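Local coordinates for protein transcription termination factor FttA (Methanosarcina mazei, PDB 2XR1) that probably terminates archaeal transcription genome-wide by cutting nascent RNA as a zinc-dependent endonuclease and then degrading it as a 5'-3' exonuclease, at residues V30-P35 with K172-C177; P205-L210 with D318-I323; K357-R362 with R586-E591; A388-L393 with G579-S584. All coordinates share one frame; numbering follows the deposited sequence.

Contact 1 of 4, residues V30-P35 with K172-C177; sequences VEFEGP and KIHREC
Phe32 and His174 lay their rings face to face. The centroids are 3.6 Å apart and the planes differ by only 8°. The side chains come from opposite directions and the rings overlap almost centre on centre. His174 CB also lies over the Phe32 ring, a CH-pi contact 4.1 Å from the centroid. The other face of the imidazole meets Ile173 CG2, offset toward its rim. The histidine is thus held between a phenyl ring and its own chain neighbour. Gly34 O and Pro35 O lie near the plane of the imidazole, at its CE1 edge. Ile173 CD1 packs on the backbone turn, 3.8 Å from Gly34 C. Phe32 sits on strand 30-33, an outer strand of the three-stranded sheet in the first KH domain (KHa). His174 is the first residue to leave helical geometry at the end of helix 159-173. The contact therefore ties KHa to the end of that helix. CG of His174 is anti to the carbonyl carbon (chi1 -60°), which directs the ring toward the strand. Its ND1 bonds to Gly170 O, fixing the rotation of the imidazole. Val9, Leu10 and Leu13 of helix 7-18 also pack against Phe32.

Contact 2 of 4, residues P205-L210 with D318-I323; sequences PESRIL and DIAPDI
Ser207 OG and Asp322 OD1 make the polar link of this contact, 2.8 Å apart. The carboxylate reaches the serine with Asp322 CG between the backbone N and the carbonyl carbon (chi1 59°). Its other oxygen, OD2, is hydrogen-bonded to Thr204 OG1. The serine bond is less certain, because its proton may go to another acceptor. OD2 also lies 3.6 Å from Glu206 CG. The Glu206 chain bends at chi2 and takes its own carboxylate elsewhere, to the backbone N atoms of Thr178 and Ser179. Glu206 OE2 stays 5.6 Å from Asp322 OD2, and the two carboxylate planes are 85° apart.

The apolar part lies beside the polar link. Ile209 and Ile323 reach toward each other tip to tip, with Ile209 CG1 3.6 Å from Ile323 CD1. That same CD1 touches Ser207 CB at 3.9 Å. Ile319 CD1 meets Ile209 CD1 more loosely, at 4.3 Å. Ala320 CB fills in against Ser207 OG at 3.6 Å.

Strands 208-211 and 317-320 belong to the two mixed sheets of the metallo-beta-lactamase sandwich. Phe341, from the same sheet as 317-320, packs on all three isoleucines. Two backbone N-H groups hold the Glu206 carboxylate and hydroxyls lie at that of Asp322, which would ease any repulsion between them.

Contact 3 of 4, residues K357-R362 with R586-E591; sequences KYEKTR and RRQLME
Gln588 uses both ends of its amide against the loop 357-362. Its NE2 donates to Glu359 OE1 at 2.8 Å, and its OE1 accepts from Lys357 NZ at 3.1 Å. The first bond is bent, with an N-H...O angle of 133°. The amide nitrogen meets the carboxylate from above its plane, and the amide and carboxylate planes are 49° apart. Lys357 NZ also forms a salt bridge with Glu359 OE1, its hydrogen bond weak. On the helix, Arg587 NE holds Glu591 OE2 at 2.8 Å in a salt bridge.

Tyr358 supplies the packing next to this cluster. Its CG is anti to the backbone N (chi1 -167°), which brings the ring against helix 586-594. Glu591 CB sits at the ring edge, 3.8 Å from Tyr358 CE2.

The loop follows the zinc ligand Asp355. The contact sets this N-terminal part of the metallo-beta-lactamase domain against a helix of its C-terminal part, across the long beta-CASP insertion. A donor at one end of the Gln588 amide and an acceptor at the other are consistent with its modelled orientation. Glu359 probably offsets the lysine charge, while oxygens of Gln588, Gln390 and His583 accept from the amine.

Contact 4 of 4, residues A388-L393 with G579-S584; sequences AFQPAL and GFSGHS
Gln390 turns its CG in between the backbone N and the carbonyl carbon (chi1 69°), then runs out extended toward the loop 579-584. Ser581 has a similar first torsion (chi1 66°), which turns OG back toward the chain that follows. There it accepts from His583 N at 3.2 Å, a nearly straight bond of 163° that closes an ST turn. The same OG lies at the edge of the His583 ring, in its plane.

The Gln390 amide comes to His583 O, with OE1 3.0 Å from it. Both are acceptors, so this is not a hydrogen bond. Lys357 NZ is bonded to both oxygens, which probably explains their closeness. Gln390 NE2 stands 4.0 Å from Ser581 OG, too far for more than packing. Further along, Pro391 CG rests 4.4 Å from Gly579 CA.

The loop 579-584 belongs to the metal surroundings. The His583 ring, its ND1 bonded to Glu380 OE2, meets that of the zinc ligand His332 at about 50°, and Gly582 O accepts from His332 ND1, a second-shell bond that would orient this ligand.

The loop 388-393 runs from strand 376-380 of the metallo-beta-lactamase domain into helix 393-409. The loop 579-584 returns from strand 573-576, at the edge of the parallel beta-CASP sheet, to helix 586-594.

How the contacts relate
Contacts 1 and 2 are buried and adjoin one another, with centres about 12 Å apart. Arg175 NH2 bonds to Glu206 O between them, so the segment that leaves helix 159-173 touches KHa in contact 1 and the metallo-beta-lactamase domain at contact 2. Both lie away from the zinc ions. Contacts 3 and 4 are only partly buried, with centres about 8 Å apart, beside the metal site. Contact 4 is nested in the loop closed by contact 3, and Lys357 and Ser584 link the two. Chemistry follows place. Contact 1 is ring stacking, and contact 2 mixes isoleucine packing with carboxylates. Contact 3 rests on charged and amide groups. Contact 4 has few direct touches, its closest pair bridged by Lys357.

Contact 1 of 4, residues V30-P35 with K172-C177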
# COMPACT_ATOMS: atom_id res chain seq x y z
N VAL B 30 21.58 -33.67 -2.22
CA VAL B 30 21.51 -32.32 -2.72
C VAL B 30 20.24 -31.66 -2.12
O VAL B 30 19.14 -32.20 -2.22
CB VAL B 30 21.57 -32.35 -4.26
CG1 VAL B 30 20.87 -31.19 -4.88
CG2 VAL B 30 23.00 -32.39 -4.71
N GLU B 31 20.43 -30.52 -1.44
CA GLU B 31 19.38 -29.77 -0.75
C GLU B 31 19.57 -28.28 -0.93
O GLU B 31 20.66 -27.80 -0.90
CB GLU B 31 19.47 -30.00 0.76
CG GLU B 31 18.85 -31.30 1.26
CD GLU B 31 17.29 -31.31 1.22
OE1 GLU B 31 16.66 -30.23 1.15
OE2 GLU B 31 16.71 -32.41 1.23
N PHE B 32 18.49 -27.56 -1.07
CA PHE B 32 18.47 -26.13 -0.97
C PHE B 32 18.42 -25.76 0.51
O PHE B 32 17.45 -26.09 1.17
CB PHE B 32 17.22 -25.57 -1.62
CG PHE B 32 17.15 -25.77 -3.10
CD1 PHE B 32 18.14 -25.25 -3.96
CD2 PHE B 32 16.05 -26.41 -3.67
CE1 PHE B 32 18.05 -25.41 -5.33
CE2 PHE B 32 15.96 -26.57 -5.03
CZ PHE B 32 16.96 -26.07 -5.87
N GLU B 33 19.47 -25.12 1.04
CA GLU B 33 19.45 -24.69 2.44
C GLU B 33 19.62 -23.19 2.47
O GLU B 33 20.70 -22.67 2.19
CB GLU B 33 20.50 -25.40 3.27
CG GLU B 33 20.27 -26.90 3.33
CD GLU B 33 21.33 -27.68 4.13
OE1 GLU B 33 22.24 -27.04 4.74
OE2 GLU B 33 21.25 -28.94 4.14
N GLY B 34 18.54 -22.50 2.79
CA GLY B 34 18.50 -21.06 2.62
C GLY B 34 18.84 -20.73 1.18
O GLY B 34 18.44 -21.45 0.25
N PRO B 35 19.61 -19.64 0.98
CA PRO B 35 19.97 -19.21 -0.35
C PRO B 35 20.75 -20.23 -1.16
O PRO B 35 20.71 -20.15 -2.37
CB PRO B 35 20.81 -17.98 -0.08
CG PRO B 35 20.33 -17.50 1.18
CD PRO B 35 20.12 -18.71 1.99
N LYS B 172 11.09 -22.54 -0.32
CA LYS B 172 10.25 -21.40 -0.62
C LYS B 172 10.95 -20.46 -1.64
O LYS B 172 10.33 -19.94 -2.59
CB LYS B 172 9.93 -20.71 0.72
CG LYS B 172 9.19 -19.40 0.60
CD LYS B 172 8.12 -19.24 1.69
CE LYS B 172 7.71 -17.79 1.84
NZ LYS B 172 6.88 -17.65 3.08
N ILE B 173 12.26 -20.26 -1.45
CA ILE B 173 13.05 -19.49 -2.40
C ILE B 173 12.94 -20.10 -3.81
O ILE B 173 12.81 -19.38 -4.80
CB ILE B 173 14.51 -19.41 -1.98
CG1 ILE B 173 14.64 -18.56 -0.71
CG2 ILE B 173 15.31 -18.82 -3.07
CD1 ILE B 173 16.03 -18.47 -0.09
N HIS B 174 12.95 -21.42 -3.89
CA HIS B 174 12.98 -22.10 -5.18
C HIS B 174 11.62 -22.60 -5.62
O HIS B 174 11.54 -23.50 -6.43
CB HIS B 174 14.01 -23.24 -5.16
CG HIS B 174 15.40 -22.76 -4.88
ND1 HIS B 174 15.88 -22.56 -3.60
CD2 HIS B 174 16.37 -22.33 -5.72
CE1 HIS B 174 17.10 -22.08 -3.66
NE2 HIS B 174 17.42 -21.91 -4.93
N ARG B 175 10.55 -22.02 -5.09
CA ARG B 175 9.24 -22.23 -5.66
C ARG B 175 9.26 -21.59 -7.04
O ARG B 175 10.09 -20.70 -7.32
CB ARG B 175 8.16 -21.61 -4.78
CG ARG B 175 8.11 -20.09 -4.80
CD ARG B 175 7.06 -19.56 -3.87
NE ARG B 175 6.97 -18.09 -3.89
CZ ARG B 175 7.79 -17.27 -3.24
NH1 ARG B 175 8.80 -17.75 -2.52
NH2 ARG B 175 7.61 -15.96 -3.31
N GLU B 176 8.37 -22.04 -7.91
CA GLU B 176 8.28 -21.49 -9.27
C GLU B 176 7.42 -20.21 -9.32
O GLU B 176 6.54 -20.00 -8.48
CB GLU B 176 7.79 -22.58 -10.26
CG GLU B 176 8.90 -23.66 -10.55
CD GLU B 176 8.47 -24.75 -11.48
OE1 GLU B 176 7.34 -24.62 -12.01
OE2 GLU B 176 9.26 -25.72 -11.69
N CYS B 177 7.73 -19.34 -10.28
CA CYS B 177 7.00 -18.08 -10.50
C CYS B 177 5.61 -18.43 -11.03
O CYS B 177 5.45 -19.46 -11.68
CB CYS B 177 7.75 -17.19 -11.50
SG CYS B 177 9.11 -16.17 -10.83

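Contact 2 of 4, residues P205-L210 with D318-I323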
# COMPACT_ATOMS: atom_id res chain seq x y z
N PRO B 205 5.04 -9.09 -7.89
CA PRO B 205 3.88 -9.97 -7.86
C PRO B 205 4.14 -11.29 -7.14
O PRO B 205 3.18 -11.93 -6.67
CB PRO B 205 3.57 -10.20 -9.35
CG PRO B 205 4.14 -9.03 -10.06
CD PRO B 205 5.30 -8.52 -9.22
N GLU B 206 5.40 -11.71 -7.07
CA GLU B 206 5.76 -13.00 -6.46
C GLU B 206 6.31 -12.81 -5.05
O GLU B 206 6.42 -13.76 -4.30
CB GLU B 206 6.85 -13.72 -7.26
CG GLU B 206 6.70 -13.71 -8.79
CD GLU B 206 5.71 -14.75 -9.33
OE1 GLU B 206 5.26 -15.64 -8.56
OE2 GLU B 206 5.39 -14.68 -10.55
N SER B 207 6.70 -11.61 -4.67
CA SER B 207 7.55 -11.50 -3.53
C SER B 207 7.38 -10.23 -2.75
O SER B 207 7.06 -9.18 -3.30
CB SER B 207 8.99 -11.65 -4.00
OG SER B 207 9.08 -12.88 -4.68
N ARG B 208 7.61 -10.37 -1.46
CA ARG B 208 7.50 -9.29 -0.51
C ARG B 208 8.69 -9.38 0.40
O ARG B 208 8.95 -10.43 0.98
CB ARG B 208 6.18 -9.41 0.23
CG ARG B 208 4.99 -9.01 -0.64
CD ARG B 208 3.79 -9.81 -0.36
NE ARG B 208 4.02 -11.24 -0.61
CZ ARG B 208 3.82 -11.88 -1.77
NH1 ARG B 208 3.35 -11.25 -2.85
NH2 ARG B 208 4.10 -13.19 -1.86
N ILE B 209 9.46 -8.31 0.43
CA ILE B 209 10.71 -8.24 1.15
C ILE B 209 10.56 -7.06 2.06
O ILE B 209 10.11 -6.02 1.64
CB ILE B 209 11.96 -8.02 0.19
CG1 ILE B 209 12.02 -9.12 -0.88
CG2 ILE B 209 13.24 -8.11 0.92
CD1 ILE B 209 11.92 -10.56 -0.32
N LEU B 210 10.95 -7.26 3.30
CA LEU B 210 10.93 -6.22 4.30
C LEU B 210 12.35 -5.76 4.55
O LEU B 210 13.18 -6.57 4.93
CB LEU B 210 10.29 -6.76 5.58
CG LEU B 210 9.43 -5.86 6.44
CD1 LEU B 210 8.28 -5.21 5.71
CD2 LEU B 210 8.95 -6.76 7.54
N ASP B 318 20.19 -15.44 -4.14
CA ASP B 318 18.78 -15.61 -4.46
C ASP B 318 18.02 -15.64 -3.12
O ASP B 318 18.22 -16.55 -2.34
CB ASP B 318 18.51 -16.91 -5.21
CG ASP B 318 19.34 -17.06 -6.48
OD1 ASP B 318 19.34 -16.10 -7.27
OD2 ASP B 318 19.97 -18.14 -6.73
N ILE B 319 17.20 -14.62 -2.85
CA ILE B 319 16.35 -14.61 -1.68
C ILE B 319 14.87 -14.88 -1.98
O ILE B 319 14.06 -14.98 -1.07
CB ILE B 319 16.48 -13.32 -0.86
CG1 ILE B 319 16.09 -12.10 -1.69
CG2 ILE B 319 17.88 -13.28 -0.29
CD1 ILE B 319 16.14 -10.77 -0.91
N ALA B 320 14.54 -15.00 -3.26
CA ALA B 320 13.19 -15.20 -3.72
C ALA B 320 13.22 -15.62 -5.18
O ALA B 320 14.23 -15.57 -5.84
CB ALA B 320 12.37 -13.93 -3.53
N PRO B 321 12.09 -16.11 -5.69
CA PRO B 321 12.14 -16.62 -7.06
C PRO B 321 12.56 -15.56 -8.09
O PRO B 321 12.95 -15.89 -9.18
CB PRO B 321 10.70 -17.07 -7.32
CG PRO B 321 10.09 -17.25 -5.98
CD PRO B 321 10.79 -16.33 -5.04
N ASP B 322 12.44 -14.28 -7.75
CA ASP B 322 12.73 -13.24 -8.71
C ASP B 322 13.54 -12.11 -8.12
O ASP B 322 13.56 -11.03 -8.68
CB ASP B 322 11.43 -12.69 -9.31
CG ASP B 322 10.45 -12.10 -8.24
OD1 ASP B 322 10.62 -12.26 -6.99
OD2 ASP B 322 9.49 -11.43 -8.67
N ILE B 323 14.20 -12.35 -7.00
CA ILE B 323 15.00 -11.31 -6.37
C ILE B 323 16.35 -11.83 -5.93
O ILE B 323 16.40 -12.84 -5.25
CB ILE B 323 14.28 -10.67 -5.18
CG1 ILE B 323 12.90 -10.19 -5.59
CG2 ILE B 323 15.10 -9.49 -4.65
CD1 ILE B 323 12.17 -9.53 -4.49

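Contact 3 of 4, residues K357-R362 with R586-E591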
# COMPACT_ATOMS: atom_id res chain seq x y z
N LYS B 357 28.17 6.24 4.97
CA LYS B 357 29.11 7.35 4.93
C LYS B 357 30.04 7.24 3.74
O LYS B 357 30.93 6.39 3.69
CB LYS B 357 29.92 7.42 6.22
CG LYS B 357 30.79 8.67 6.31
CD LYS B 357 30.95 9.19 7.75
CE LYS B 357 31.88 10.42 7.89
NZ LYS B 357 31.23 11.71 7.53
N TYR B 358 29.86 8.17 2.81
CA TYR B 358 30.66 8.24 1.60
C TYR B 358 31.94 8.95 1.85
O TYR B 358 32.16 10.00 1.33
CB TYR B 358 29.87 8.95 0.50
CG TYR B 358 30.43 8.83 -0.89
CD1 TYR B 358 30.94 7.63 -1.35
CD2 TYR B 358 30.42 9.91 -1.77
CE1 TYR B 358 31.46 7.52 -2.61
CE2 TYR B 358 30.92 9.81 -3.04
CZ TYR B 358 31.44 8.60 -3.45
OH TYR B 358 31.94 8.43 -4.69
N GLU B 359 32.80 8.36 2.67
CA GLU B 359 34.08 8.96 3.03
C GLU B 359 34.87 7.93 3.76
O GLU B 359 34.31 7.17 4.46
CB GLU B 359 33.90 10.18 3.91
CG GLU B 359 35.25 10.86 4.24
CD GLU B 359 35.16 11.84 5.42
OE1 GLU B 359 34.03 12.12 5.91
OE2 GLU B 359 36.24 12.35 5.86
N LYS B 360 36.18 7.88 3.57
CA LYS B 360 37.02 6.93 4.30
C LYS B 360 37.19 7.44 5.72
O LYS B 360 37.53 8.58 5.90
CB LYS B 360 38.41 6.79 3.66
CG LYS B 360 39.11 5.42 3.98
CD LYS B 360 40.53 5.62 4.59
CE LYS B 360 41.47 4.47 4.24
NZ LYS B 360 42.88 4.92 4.29
N THR B 361 36.96 6.59 6.71
CA THR B 361 37.01 6.98 8.11
C THR B 361 38.10 6.17 8.80
O THR B 361 38.75 5.36 8.14
CB THR B 361 35.63 6.78 8.79
OG1 THR B 361 35.23 5.40 8.70
CG2 THR B 361 34.57 7.69 8.11
N ARG B 362 38.33 6.40 10.09
CA ARG B 362 39.34 5.64 10.77
C ARG B 362 39.05 4.14 10.75
O ARG B 362 39.97 3.34 10.74
CB ARG B 362 39.53 6.11 12.23
CG ARG B 362 39.96 7.56 12.41
CD ARG B 362 41.21 7.89 11.65
NE ARG B 362 42.30 7.21 12.29
CZ ARG B 362 43.01 7.73 13.28
NH1 ARG B 362 42.75 8.97 13.71
NH2 ARG B 362 43.99 7.03 13.83
N ARG B 586 26.00 16.67 4.27
CA ARG B 586 25.22 17.11 3.11
C ARG B 586 26.03 16.95 1.82
O ARG B 586 25.55 16.38 0.88
CB ARG B 586 24.75 18.55 3.30
CG ARG B 586 24.36 19.26 2.04
CD ARG B 586 22.97 18.87 1.53
NE ARG B 586 22.64 19.78 0.45
CZ ARG B 586 21.42 20.09 0.01
NH1 ARG B 586 20.33 19.57 0.55
NH2 ARG B 586 21.32 20.96 -0.98
N ARG B 587 27.26 17.43 1.81
CA ARG B 587 28.14 17.28 0.66
C ARG B 587 28.26 15.80 0.24
O ARG B 587 28.13 15.43 -0.91
CB ARG B 587 29.53 17.83 0.96
CG ARG B 587 30.32 18.19 -0.30
CD ARG B 587 31.80 18.47 -0.02
NE ARG B 587 32.58 17.22 -0.04
CZ ARG B 587 33.06 16.58 1.04
NH1 ARG B 587 32.87 17.06 2.28
NH2 ARG B 587 33.74 15.44 0.88
N GLN B 588 28.46 14.93 1.21
CA GLN B 588 28.72 13.53 0.93
C GLN B 588 27.49 12.82 0.40
O GLN B 588 27.62 11.92 -0.43
CB GLN B 588 29.28 12.85 2.18
CG GLN B 588 30.74 13.23 2.36
CD GLN B 588 31.22 13.14 3.80
OE1 GLN B 588 30.46 12.78 4.72
NE2 GLN B 588 32.51 13.47 4.01
N LEU B 589 26.31 13.20 0.89
CA LEU B 589 25.07 12.66 0.37
C LEU B 589 24.98 12.99 -1.12
O LEU B 589 24.69 12.14 -1.96
CB LEU B 589 23.87 13.22 1.13
CG LEU B 589 23.79 12.67 2.57
CD1 LEU B 589 22.82 13.45 3.48
CD2 LEU B 589 23.40 11.21 2.52
N MET B 590 25.25 14.24 -1.45
CA MET B 590 25.16 14.69 -2.83
C MET B 590 26.20 14.03 -3.70
O MET B 590 25.92 13.67 -4.83
CB MET B 590 25.29 16.21 -2.93
CG MET B 590 24.03 16.94 -2.43
SD MET B 590 22.66 16.98 -3.66
CE MET B 590 23.01 18.55 -4.49
N GLU B 591 27.41 13.84 -3.18
CA GLU B 591 28.49 13.25 -3.94
C GLU B 591 28.16 11.76 -4.22
O GLU B 591 28.38 11.29 -5.34
CB GLU B 591 29.84 13.44 -3.23
CG GLU B 591 30.39 14.90 -3.23
CD GLU B 591 31.67 15.13 -2.31
OE1 GLU B 591 31.85 14.38 -1.28
OE2 GLU B 591 32.52 16.07 -2.63

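Contact 4 of 4, residues A388-L393 with G579-S584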
# COMPACT_ATOMS: atom_id res chain seq x y z
N ALA B 388 23.88 21.28 6.34
CA ALA B 388 24.28 20.25 7.26
C ALA B 388 25.63 19.59 6.93
O ALA B 388 25.78 18.37 6.80
CB ALA B 388 23.11 19.20 7.39
N PHE B 389 26.64 20.41 6.85
CA PHE B 389 28.00 19.93 6.66
C PHE B 389 28.55 19.54 8.02
O PHE B 389 28.06 19.99 9.06
CB PHE B 389 28.87 21.00 6.00
CG PHE B 389 28.25 21.52 4.75
CD1 PHE B 389 28.22 20.73 3.59
CD2 PHE B 389 27.60 22.75 4.73
CE1 PHE B 389 27.62 21.20 2.43
CE2 PHE B 389 26.98 23.21 3.57
CZ PHE B 389 26.99 22.44 2.43
N GLN B 390 29.53 18.67 8.02
CA GLN B 390 30.16 18.35 9.27
C GLN B 390 31.65 18.52 9.06
O GLN B 390 32.11 18.54 7.94
CB GLN B 390 29.68 16.98 9.76
CG GLN B 390 30.15 15.88 8.98
CD GLN B 390 29.32 14.61 9.13
OE1 GLN B 390 29.89 13.54 9.10
NE2 GLN B 390 27.99 14.71 9.22
N PRO B 391 32.39 18.80 10.12
CA PRO B 391 33.81 19.09 9.96
C PRO B 391 34.60 17.90 9.39
O PRO B 391 34.24 16.76 9.64
CB PRO B 391 34.26 19.38 11.39
CG PRO B 391 33.34 18.60 12.26
CD PRO B 391 32.00 18.74 11.54
N ALA B 392 35.63 18.19 8.61
CA ALA B 392 36.60 17.18 8.17
C ALA B 392 37.19 16.34 9.34
O ALA B 392 37.43 16.84 10.45
CB ALA B 392 37.72 17.88 7.35
N LEU B 393 37.36 15.05 9.11
CA LEU B 393 37.95 14.12 10.09
C LEU B 393 39.09 14.75 10.86
O LEU B 393 39.07 14.77 12.05
CB LEU B 393 38.38 12.81 9.41
CG LEU B 393 39.73 12.09 9.72
CD1 LEU B 393 39.58 10.55 9.77
CD2 LEU B 393 40.85 12.49 8.68
N GLY B 579 31.47 15.19 14.59
CA GLY B 579 32.34 14.57 13.61
C GLY B 579 32.37 13.06 13.66
O GLY B 579 33.18 12.46 12.98
N PHE B 580 31.50 12.44 14.44
CA PHE B 580 31.62 11.01 14.65
C PHE B 580 30.31 10.29 14.52
O PHE B 580 30.16 9.18 15.03
CB PHE B 580 32.21 10.77 16.02
CG PHE B 580 33.44 11.57 16.27
CD1 PHE B 580 33.34 12.89 16.66
CD2 PHE B 580 34.69 11.03 16.08
CE1 PHE B 580 34.48 13.67 16.91
CE2 PHE B 580 35.83 11.78 16.32
CZ PHE B 580 35.72 13.12 16.73
N SER B 581 29.36 10.89 13.81
CA SER B 581 28.05 10.30 13.70
C SER B 581 28.10 9.06 12.87
O SER B 581 27.25 8.23 13.02
CB SER B 581 27.06 11.30 13.08
OG SER B 581 27.41 11.59 11.73
N GLY B 582 29.06 8.94 11.96
CA GLY B 582 29.10 7.83 11.00
C GLY B 582 28.13 7.96 9.83
O GLY B 582 27.88 6.99 9.12
N HIS B 583 27.59 9.17 9.62
CA HIS B 583 26.80 9.50 8.43
C HIS B 583 27.48 10.47 7.49
O HIS B 583 28.27 11.34 7.88
CB HIS B 583 25.52 10.17 8.84
CG HIS B 583 24.57 9.30 9.62
ND1 HIS B 583 23.68 8.44 9.00
CD2 HIS B 583 24.35 9.20 10.95
CE1 HIS B 583 22.95 7.87 9.93
NE2 HIS B 583 23.32 8.32 11.12
N SER B 584 27.14 10.33 6.22
CA SER B 584 27.51 11.26 5.21
C SER B 584 26.92 12.60 5.55
O SER B 584 25.75 12.69 5.84
CB SER B 584 26.93 10.81 3.87
OG SER B 584 27.60 9.69 3.40